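Local coordinates for protein soluble epoxide hydrolase (Bacillus megaterium, PDB 4INZ) that belongs to the alpha/beta hydrolase fold, with a central, mostly parallel beta-sheet flanked by helices, at residues M41-G46 with T109-D114; H45-F50 with R73-S78. The protein carries 1 engineered substitution. All blocks are in the same frame, centred on the assembly; numbering follows the deposited sequence.

Contact 1. Residues M41-G46 with T109-D114; sequences MLFLHG and TLVVHD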
loop_
_atom_site.group_PDB
_atom_site.type_symbol
_atom_site.label_atom_id
_atom_site.label_comp_id
_atom_site.label_asym_id
_atom_site.label_seq_id
_atom_site.Cartn_x
_atom_site.Cartn_y
_atom_site.Cartn_z
ATOM N N MET A 41 5.036 -7.837 -12.379
ATOM C CA MET A 41 3.947 -7.127 -11.727
ATOM C C MET A 41 4.227 -7.198 -10.227
ATOM O O MET A 41 4.113 -8.260 -9.606
ATOM C CB MET A 41 2.593 -7.753 -12.070
ATOM C CG MET A 41 1.400 -6.973 -11.521
ATOM S SD MET A 41 -0.174 -7.698 -12.014
ATOM C CE MET A 41 -0.234 -7.204 -13.747
ATOM N N LEU A 42 4.630 -6.066 -9.661
ATOM C CA LEU A 42 5.059 -5.996 -8.268
ATOM C C LEU A 42 3.976 -5.343 -7.418
ATOM O O LEU A 42 3.546 -4.227 -7.713
ATOM C CB LEU A 42 6.354 -5.190 -8.180
ATOM C CG LEU A 42 6.948 -4.940 -6.796
ATOM C CD1 LEU A 42 7.320 -6.262 -6.130
ATOM C CD2 LEU A 42 8.177 -4.032 -6.910
ATOM N N PHE A 43 3.537 -6.049 -6.376
ATOM C CA PHE A 43 2.431 -5.606 -5.518
ATOM C C PHE A 43 2.962 -5.145 -4.165
ATOM O O PHE A 43 3.745 -5.863 -3.523
ATOM C CB PHE A 43 1.456 -6.761 -5.241
ATOM C CG PHE A 43 0.800 -7.338 -6.463
ATOM C CD1 PHE A 43 1.449 -8.304 -7.228
ATOM C CD2 PHE A 43 -0.494 -6.962 -6.811
ATOM C CE1 PHE A 43 0.837 -8.855 -8.341
ATOM C CE2 PHE A 43 -1.122 -7.507 -7.929
ATOM C CZ PHE A 43 -0.459 -8.461 -8.692
ATOM N N LEU A 44 2.510 -3.974 -3.721
ATOM C CA LEU A 44 2.897 -3.413 -2.429
ATOM C C LEU A 44 1.676 -3.184 -1.548
ATOM O O LEU A 44 0.821 -2.336 -1.856
ATOM C CB LEU A 44 3.600 -2.065 -2.623
ATOM C CG LEU A 44 4.775 -2.000 -3.599
ATOM C CD1 LEU A 44 5.386 -0.611 -3.557
ATOM C CD2 LEU A 44 5.823 -3.060 -3.267
ATOM N N HIS A 45 1.610 -3.930 -0.449
ATOM C CA HIS A 45 0.539 -3.815 0.529
ATOM C C HIS A 45 0.757 -2.621 1.441
ATOM O O HIS A 45 1.749 -1.889 1.314
ATOM C CB HIS A 45 0.512 -5.072 1.398
ATOM C CG HIS A 45 1.697 -5.174 2.309
ATOM N ND1 HIS A 45 1.731 -4.581 3.552
ATOM C CD2 HIS A 45 2.906 -5.760 2.135
ATOM C CE1 HIS A 45 2.906 -4.812 4.113
ATOM N NE2 HIS A 45 3.637 -5.523 3.273
ATOM N N GLY A 46 -0.182 -2.430 2.366
ATOM C CA GLY A 46 -0.067 -1.399 3.383
ATOM C C GLY A 46 -0.400 -1.947 4.764
ATOM O O GLY A 46 -0.261 -3.138 5.017
ATOM N N THR A 109 5.095 -3.338 -13.808
ATOM C CA THR A 109 3.773 -2.807 -13.534
ATOM C C THR A 109 3.694 -2.804 -12.023
ATOM O O THR A 109 3.896 -3.848 -11.402
ATOM C CB THR A 109 2.691 -3.723 -14.099
ATOM O OG1 THR A 109 2.796 -3.733 -15.531
ATOM C CG2 THR A 109 1.299 -3.231 -13.697
ATOM N N LEU A 110 3.440 -1.632 -11.436
ATOM C CA LEU A 110 3.432 -1.474 -9.985
ATOM C C LEU A 110 1.997 -1.368 -9.457
ATOM O O LEU A 110 1.225 -0.508 -9.894
ATOM C CB LEU A 110 4.233 -0.229 -9.593
ATOM C CG LEU A 110 4.575 -0.077 -8.111
ATOM C CD1 LEU A 110 5.462 -1.227 -7.662
ATOM C CD2 LEU A 110 5.258 1.266 -7.849
ATOM N N VAL A 111 1.645 -2.245 -8.518
ATOM C CA VAL A 111 0.277 -2.322 -7.988
ATOM C C VAL A 111 0.314 -2.048 -6.487
ATOM O O VAL A 111 1.021 -2.733 -5.752
ATOM C CB VAL A 111 -0.320 -3.718 -8.238
ATOM C CG1 VAL A 111 -1.811 -3.750 -7.859
ATOM C CG2 VAL A 111 -0.122 -4.105 -9.689
ATOM N N VAL A 112 -0.428 -1.047 -6.029
ATOM C CA VAL A 112 -0.166 -0.507 -4.691
ATOM C C VAL A 112 -1.426 -0.190 -3.897
ATOM O O VAL A 112 -2.474 0.082 -4.476
ATOM C CB VAL A 112 0.712 0.766 -4.775
ATOM C CG1 VAL A 112 2.027 0.458 -5.499
ATOM C CG2 VAL A 112 -0.033 1.886 -5.489
ATOM N N HIS A 113 -1.303 -0.204 -2.569
ATOM C CA HIS A 113 -2.441 -0.024 -1.666
ATOM C C HIS A 113 -1.957 0.573 -0.339
ATOM O O HIS A 113 -0.930 0.150 0.191
ATOM C CB HIS A 113 -3.097 -1.394 -1.428
ATOM C CG HIS A 113 -4.195 -1.402 -0.413
ATOM N ND1 HIS A 113 -5.329 -0.616 -0.518
ATOM C CD2 HIS A 113 -4.361 -2.153 0.702
ATOM C CE1 HIS A 113 -6.130 -0.867 0.503
ATOM N NE2 HIS A 113 -5.563 -1.792 1.260
ATOM N N ASP A 114 -2.677 1.573 0.167
ATOM C CA ASP A 114 -2.467 2.100 1.524
ATOM C C ASP A 114 -1.026 2.619 1.685
ATOM O O ASP A 114 -0.585 3.437 0.874
ATOM C CB ASP A 114 -2.849 1.030 2.567
ATOM C CG ASP A 114 -2.930 1.576 3.986
ATOM O OD1 ASP A 114 -3.993 2.131 4.363
ATOM O OD2 ASP A 114 -1.940 1.435 4.730
#
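F43 lies alongside V111, its CD2 3.5 Å from V111 CB; the two side chains leave the same face of the sheet and point the same way. With CG1 of V111 anti to the backbone N (chi1 -172°), CG1 stays against the F43 ring while CG2 is turned back toward M41, whose CG it meets at 3.7 Å. One valine thus touches two residues, M41 and F43, of the adjoining strand. On the other face the pairs are all aliphatic: CD2 of L42 lies 4.0 Å from CD1 of L110, and CD1 of L44 lies 4.0 Å from CG1 of V112, while L110 CD1 also bridges toward L44.

The backbones form a parallel ladder, with segment axes 20° apart. L42 N reaches T109 O at 2.9 Å. V111 N reaches L42 O at 2.9 Å and L44 N reaches V111 O at 2.8 Å, so V111 spends both its N-H and its carbonyl on strand 40-44, at L42 and L44. The last rung, H113 N to L44 O, is weak, consistent with the strands ending here. Beyond it H45 ND1 bonds to G46 O at 2.9 Å, the acceptor lying in the imidazole plane, and D114 packs its CB against the CA of G46.

Strand 66-70 flanks strand 40-44 on its other side, as strand 131-137 flanks 108-112; W54 touches F43, V111 and H113. D114 has a positive phi of 59° at a sharp turn between strand 108-112 and helix 115-126, and its OD2 accepts a hydrogen bond from F47 N. Adjacent parallel strands in mid-sheet, one running through such a strand-turn-helix, are consistent with the nucleophile elbow of the alpha/beta hydrolase fold.

Contact 2. Residues H45-F50 with R73-S78; sequences HGFPDF and RGYNLS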
loop_
_atom_site.group_PDB
_atom_site.type_symbol
_atom_site.label_atom_id
_atom_site.label_comp_id
_atom_site.label_asym_id
_atom_site.label_seq_id
_atom_site.Cartn_x
_atom_site.Cartn_y
_atom_site.Cartn_z
ATOM N N HIS A 45 1.610 -3.930 -0.449
ATOM C CA HIS A 45 0.539 -3.815 0.529
ATOM C C HIS A 45 0.757 -2.621 1.441
ATOM O O HIS A 45 1.749 -1.889 1.314
ATOM C CB HIS A 45 0.512 -5.072 1.398
ATOM C CG HIS A 45 1.697 -5.174 2.309
ATOM N ND1 HIS A 45 1.731 -4.581 3.552
ATOM C CD2 HIS A 45 2.906 -5.760 2.135
ATOM C CE1 HIS A 45 2.906 -4.812 4.113
ATOM N NE2 HIS A 45 3.637 -5.523 3.273
ATOM N N GLY A 46 -0.182 -2.430 2.366
ATOM C CA GLY A 46 -0.067 -1.399 3.383
ATOM C C GLY A 46 -0.400 -1.947 4.764
ATOM O O GLY A 46 -0.261 -3.138 5.017
ATOM N N PHE A 47 -0.866 -1.076 5.650
ATOM C CA PHE A 47 -1.072 -1.425 7.054
ATOM C C PHE A 47 -2.504 -1.870 7.328
ATOM O O PHE A 47 -3.447 -1.213 6.888
ATOM C CB PHE A 47 -0.772 -0.200 7.924
ATOM C CG PHE A 47 -1.081 -0.407 9.379
ATOM C CD1 PHE A 47 -0.115 -0.912 10.238
ATOM C CD2 PHE A 47 -2.341 -0.107 9.889
ATOM C CE1 PHE A 47 -0.394 -1.110 11.574
ATOM C CE2 PHE A 47 -2.626 -0.306 11.233
ATOM C CZ PHE A 47 -1.646 -0.812 12.074
ATOM N N PRO A 48 -2.688 -2.961 8.097
ATOM C CA PRO A 48 -1.702 -3.859 8.697
ATOM C C PRO A 48 -1.687 -5.188 7.964
ATOM O O PRO A 48 -1.672 -6.245 8.602
ATOM C CB PRO A 48 -2.288 -4.086 10.085
ATOM C CG PRO A 48 -3.764 -4.180 9.803
ATOM C CD PRO A 48 -4.035 -3.239 8.629
ATOM N N ASP A 49 -1.695 -5.137 6.639
ATOM C CA ASP A 49 -1.739 -6.353 5.840
ATOM C C ASP A 49 -0.333 -6.845 5.522
ATOM O O ASP A 49 0.606 -6.580 6.265
ATOM C CB ASP A 49 -2.527 -6.090 4.557
ATOM C CG ASP A 49 -3.857 -5.420 4.836
ATOM O OD1 ASP A 49 -4.717 -6.066 5.466
ATOM O OD2 ASP A 49 -4.036 -4.246 4.449
ATOM N N PHE A 50 -0.209 -7.572 4.421
ATOM C CA PHE A 50 1.070 -8.103 3.968
ATOM C C PHE A 50 0.846 -8.728 2.602
ATOM O O PHE A 50 -0.210 -8.543 2.014
ATOM C CB PHE A 50 1.667 -9.106 4.979
ATOM C CG PHE A 50 0.858 -10.373 5.170
ATOM C CD1 PHE A 50 -0.438 -10.332 5.672
ATOM C CD2 PHE A 50 1.427 -11.612 4.905
ATOM C CE1 PHE A 50 -1.168 -11.503 5.873
ATOM C CE2 PHE A 50 0.710 -12.798 5.107
ATOM C CZ PHE A 50 -0.589 -12.741 5.594
ATOM N N ARG A 73 9.416 -3.902 4.722
ATOM C CA ARG A 73 10.282 -4.049 5.886
ATOM C C ARG A 73 9.456 -3.897 7.155
ATOM O O ARG A 73 8.571 -3.036 7.239
ATOM C CB ARG A 73 11.465 -3.065 5.862
ATOM C CG ARG A 73 11.086 -1.585 5.817
ATOM C CD ARG A 73 12.308 -0.691 6.019
ATOM N NE ARG A 73 13.350 -0.907 5.016
ATOM C CZ ARG A 73 14.655 -0.807 5.266
ATOM N NH1 ARG A 73 15.081 -0.490 6.482
ATOM N NH2 ARG A 73 15.543 -1.016 4.301
ATOM N N GLY A 74 9.731 -4.757 8.130
ATOM C CA GLY A 74 8.998 -4.738 9.379
ATOM C C GLY A 74 7.799 -5.672 9.397
ATOM O O GLY A 74 7.312 -6.018 10.465
ATOM N N TYR A 75 7.330 -6.081 8.218
ATOM C CA TYR A 75 6.123 -6.905 8.097
ATOM C C TYR A 75 6.388 -8.397 7.904
ATOM O O TYR A 75 7.305 -8.788 7.176
ATOM C CB TYR A 75 5.277 -6.437 6.908
ATOM C CG TYR A 75 4.450 -5.200 7.153
ATOM C CD1 TYR A 75 5.019 -3.933 7.080
ATOM C CD2 TYR A 75 3.087 -5.296 7.435
ATOM C CE1 TYR A 75 4.248 -2.791 7.280
ATOM C CE2 TYR A 75 2.321 -4.165 7.636
ATOM C CZ TYR A 75 2.907 -2.916 7.564
ATOM O OH TYR A 75 2.140 -1.790 7.762
ATOM N N ASN A 76 5.544 -9.218 8.530
ATOM C CA ASN A 76 5.576 -10.668 8.339
ATOM C C ASN A 76 6.996 -11.211 8.478
ATOM O O ASN A 76 7.633 -11.026 9.514
ATOM C CB ASN A 76 4.968 -11.033 6.974
ATOM C CG ASN A 76 4.695 -12.521 6.823
ATOM O OD1 ASN A 76 4.419 -13.215 7.798
ATOM N ND2 ASN A 76 4.779 -13.018 5.593
ATOM N N LEU A 77 7.499 -11.863 7.434
ATOM C CA LEU A 77 8.814 -12.502 7.508
ATOM C C LEU A 77 9.973 -11.596 7.085
ATOM O O LEU A 77 11.139 -11.995 7.142
ATOM C CB LEU A 77 8.819 -13.802 6.699
ATOM C CG LEU A 77 7.919 -14.906 7.268
ATOM C CD1 LEU A 77 7.719 -16.035 6.252
ATOM C CD2 LEU A 77 8.453 -15.456 8.595
ATOM N N SER A 78 9.662 -10.376 6.666
ATOM C CA SER A 78 10.717 -9.441 6.303
ATOM C C SER A 78 11.466 -8.966 7.533
ATOM O O SER A 78 10.921 -8.953 8.633
ATOM C CB SER A 78 10.150 -8.252 5.518
ATOM O OG SER A 78 9.774 -8.674 4.222
#
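H45 drives CE1 into the face of the Y75 ring, 3.4 Å from Y75 CG, in a T-shaped stack with centroids 4.6 Å apart and planes at 69°. Its CG sits between the backbone N and carbonyl carbon (chi1 69°), which folds the imidazole back over its own loop so that the CA of F50 covers one ring face. G46 O, already bonded to H45, also accepts D49 N at 2.9 Å from the opposite face of its carbonyl plane, so two donors grip this one carbonyl. F47 meets the far end of the tyrosine: Y75 OH lies at the edge of its ring, 3.5 Å from F47 CD1 and 3.3 Å from F47 CB. P48 follows through a cis peptide and places its CB over a face of the F47 ring. The D49 carbonyl then returns to the tyrosine, D49 O approaching Y75 CD2 to 3.0 Å, so the phenol is bordered by several successive residues of the loop. F50 ends the run, its CD2 3.7 Å from N76 ND2, ring and amide planes inclined at 61°. The amide's stronger tie is a hydrogen bond to D71, and N76 itself lies in a type II' turn closed by S78 N to Y75 O at 2.9 Å.

The H-G-F-P sequence with its cis proline matches the HGXP motif of epoxide hydrolases. Helix 169-193 packs on F47 and P48, helix 198-210 borders F50 and N76, and N76 and L77 lean on H31 of strand 28-36, placing both loops at the C-terminal ends of strands 40-44 and 66-70, against helices 169-193 and 198-210.

Both contacts are buried, but contact 1 lies deeper, its centre about 6 Å from the centre of the chain, against about 10 Å for the centre of contact 2. Their centres are about 12 Å apart and they share H45 and G46, where strand 40-44 gives way to its loop. Contact 1 joins neighbouring strands by largely regular backbone bonds and apolar side-chain overlap; contact 2 joins two irregular loops through aromatic and van der Waals contacts, with its polar bonds made inside each loop or to outside residues. The probable F47 N to D114 OD2 bond joins the two, coupling the cis-proline loop to the turn after strand 108-112.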